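Local coordinates for protein Phthiocerol/phenolphthiocerol synthesis polyketide synthase type I PpsC (PDB 5NJI) that probably dehydrates beta-hydroxyacyl intermediates to enoyl chains, through its dehydratase domain, during phthiocerol and phenolphthiocerol assembly in Mycobacterium tuberculosis, at residues 269-274 with 309-314. The protein carries 1 engineered substitution. Sequence-based numbering, arbitrary orientation.
Sequences GVHVYG and VVDEVE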
loop_
_atom_site.group_PDB
_atom_site.type_symbol
_atom_site.label_atom_id
_atom_site.label_comp_id
_atom_site.label_asym_id
_atom_site.label_seq_id
_atom_site.Cartn_x
_atom_site.Cartn_y
_atom_site.Cartn_z
ATOM N N GLY A 269 -11.098 -4.279 0.103
ATOM C CA GLY A 269 -11.712 -3.343 1.023
ATOM C C GLY A 269 -10.696 -2.384 1.608
ATOM O O GLY A 269 -10.457 -2.379 2.822
ATOM N N VAL A 270 -10.056 -1.596 0.755
ATOM C CA VAL A 270 -9.165 -0.537 1.210
ATOM C C VAL A 270 -9.998 0.731 1.331
ATOM O O VAL A 270 -10.481 1.272 0.330
ATOM C CB VAL A 270 -7.971 -0.333 0.271
ATOM C CG1 VAL A 270 -7.087 0.775 0.805
ATOM C CG2 VAL A 270 -7.184 -1.605 0.132
ATOM N N HIS A 271 -10.189 1.189 2.568
ATOM C CA HIS A 271 -10.982 2.364 2.877
ATOM C C HIS A 271 -10.077 3.485 3.352
ATOM O O HIS A 271 -9.226 3.269 4.223
ATOM C CB HIS A 271 -12.014 2.041 3.956
ATOM C CG HIS A 271 -12.810 0.817 3.668
ATOM N ND1 HIS A 271 -13.941 0.838 2.879
ATOM C CD2 HIS A 271 -12.642 -0.466 4.054
ATOM C CE1 HIS A 271 -14.438 -0.383 2.796
ATOM N NE2 HIS A 271 -13.665 -1.195 3.496
ATOM N N VAL A 272 -10.261 4.675 2.781
ATOM C CA VAL A 272 -9.456 5.844 3.093
ATOM C C VAL A 272 -10.404 6.959 3.502
ATOM O O VAL A 272 -11.250 7.388 2.709
ATOM C CB VAL A 272 -8.582 6.285 1.909
ATOM C CG1 VAL A 272 -7.585 7.309 2.378
ATOM C CG2 VAL A 272 -7.895 5.081 1.287
ATOM N N TYR A 273 -10.279 7.410 4.740
ATOM C CA TYR A 273 -11.223 8.375 5.276
ATOM C C TYR A 273 -10.635 9.757 5.451
ATOM O O TYR A 273 -11.391 10.706 5.691
ATOM C CB TYR A 273 -11.771 7.878 6.623
ATOM C CG TYR A 273 -12.434 6.524 6.534
ATOM C CD1 TYR A 273 -13.560 6.320 5.745
ATOM C CD2 TYR A 273 -11.946 5.440 7.261
ATOM C CE1 TYR A 273 -14.150 5.074 5.657
ATOM C CE2 TYR A 273 -12.520 4.208 7.166
ATOM C CZ TYR A 273 -13.634 4.024 6.397
ATOM O OH TYR A 273 -14.176 2.758 6.364
ATOM N N GLY A 274 -9.320 9.890 5.378
ATOM C CA GLY A 274 -8.665 11.173 5.469
ATOM C C GLY A 274 -7.220 11.052 5.042
ATOM O O GLY A 274 -6.818 10.055 4.445
ATOM N N VAL A 309 -8.448 1.872 6.631
ATOM C CA VAL A 309 -8.847 0.541 7.068
ATOM C C VAL A 309 -8.639 -0.384 5.887
ATOM O O VAL A 309 -9.228 -0.158 4.827
ATOM C CB VAL A 309 -10.312 0.487 7.531
ATOM C CG1 VAL A 309 -10.735 -0.944 7.848
ATOM C CG2 VAL A 309 -10.515 1.386 8.729
ATOM N N VAL A 310 -7.808 -1.414 6.058
ATOM C CA VAL A 310 -7.655 -2.467 5.057
ATOM C C VAL A 310 -8.351 -3.715 5.581
ATOM O O VAL A 310 -7.881 -4.336 6.544
ATOM C CB VAL A 310 -6.179 -2.752 4.755
ATOM C CG1 VAL A 310 -6.064 -3.809 3.668
ATOM C CG2 VAL A 310 -5.483 -1.493 4.356
ATOM N N ASP A 311 -9.460 -4.105 4.933
ATOM C CA ASP A 311 -10.255 -5.237 5.414
ATOM C C ASP A 311 -9.516 -6.562 5.248
ATOM O O ASP A 311 -9.577 -7.427 6.131
ATOM C CB ASP A 311 -11.597 -5.310 4.666
ATOM C CG ASP A 311 -12.551 -4.148 4.962
ATOM O OD1 ASP A 311 -12.415 -3.438 5.981
ATOM O OD2 ASP A 311 -13.493 -3.976 4.153
ATOM N N GLU A 312 -8.873 -6.776 4.096
ATOM C CA GLU A 312 -8.091 -7.977 3.851
ATOM C C GLU A 312 -6.807 -7.637 3.131
ATOM O O GLU A 312 -6.832 -6.990 2.077
ATOM C CB GLU A 312 -8.849 -9.001 2.993
ATOM C CG GLU A 312 -10.114 -9.526 3.625
ATOM C CD GLU A 312 -10.871 -10.480 2.707
ATOM O OE1 GLU A 312 -10.402 -10.719 1.575
ATOM O OE2 GLU A 312 -11.933 -10.988 3.117
ATOM N N VAL A 313 -5.700 -8.124 3.660
ATOM C CA VAL A 313 -4.449 -8.153 2.922
ATOM C C VAL A 313 -4.023 -9.610 2.871
ATOM O O VAL A 313 -3.744 -10.231 3.907
ATOM C CB VAL A 313 -3.366 -7.251 3.535
ATOM C CG1 VAL A 313 -3.204 -7.499 4.988
ATOM C CG2 VAL A 313 -2.016 -7.421 2.790
ATOM N N GLU A 314 -4.006 -10.160 1.673
ATOM C CA GLU A 314 -3.668 -11.558 1.454
ATOM C C GLU A 314 -2.214 -11.649 1.026
ATOM O O GLU A 314 -1.800 -10.949 0.098
ATOM C CB GLU A 314 -4.579 -12.150 0.383
ATOM C CG GLU A 314 -4.285 -13.571 -0.001
ATOM C CD GLU A 314 -5.301 -14.074 -1.018
ATOM O OE1 GLU A 314 -6.368 -13.433 -1.161
ATOM O OE2 GLU A 314 -5.036 -15.111 -1.648
#
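His271 turns the edge of its ring to Asp311. His271 NE2 donates to Asp311 OD2 at 2.9 Å, and the acceptor lies in the ring plane. Val309 O also lies near that plane at the edge, 3.5 Å from His271 CD2. The carboxylate is turned 50° from the ring, and OD2 is approached from above its own plane. His271 CG stands anti to its carbonyl carbon (chi1 -50°), which carries the imidazole toward Asp311. The Tyr273 ring also offers an edge: its CE2 lies 3.8 Å from CG2 of Val309, in plane.

Residues 269-272 pair antiparallel with 309-310, on strands 262-272 and 306-317. His271 and Val309 form a hydrogen-bonded pair, with His271 N to Val309 O at 2.8 Å and Val309 N to His271 O at 2.9 Å. Val270 and Val310 are the adjacent non-hydrogen-bonded pair; Val270 CG2 and Val310 CG1 are 4.3 Å apart. Asp311 N hydrogen-bonds to Gly269 O where the chain turns a corner at Asp311. Gly269 and Val270, both facing Ile95, form a G1 beta bulge.

This join lies within the dehydratase's double hotdog fold; the Val310 side chain is about 11 Å from the bound acyl-CoA. Backbone and imidazole bonds together hold Asp311 at the corner. The carboxylate would probably polarise the His271 ring and favour a proton on NE2.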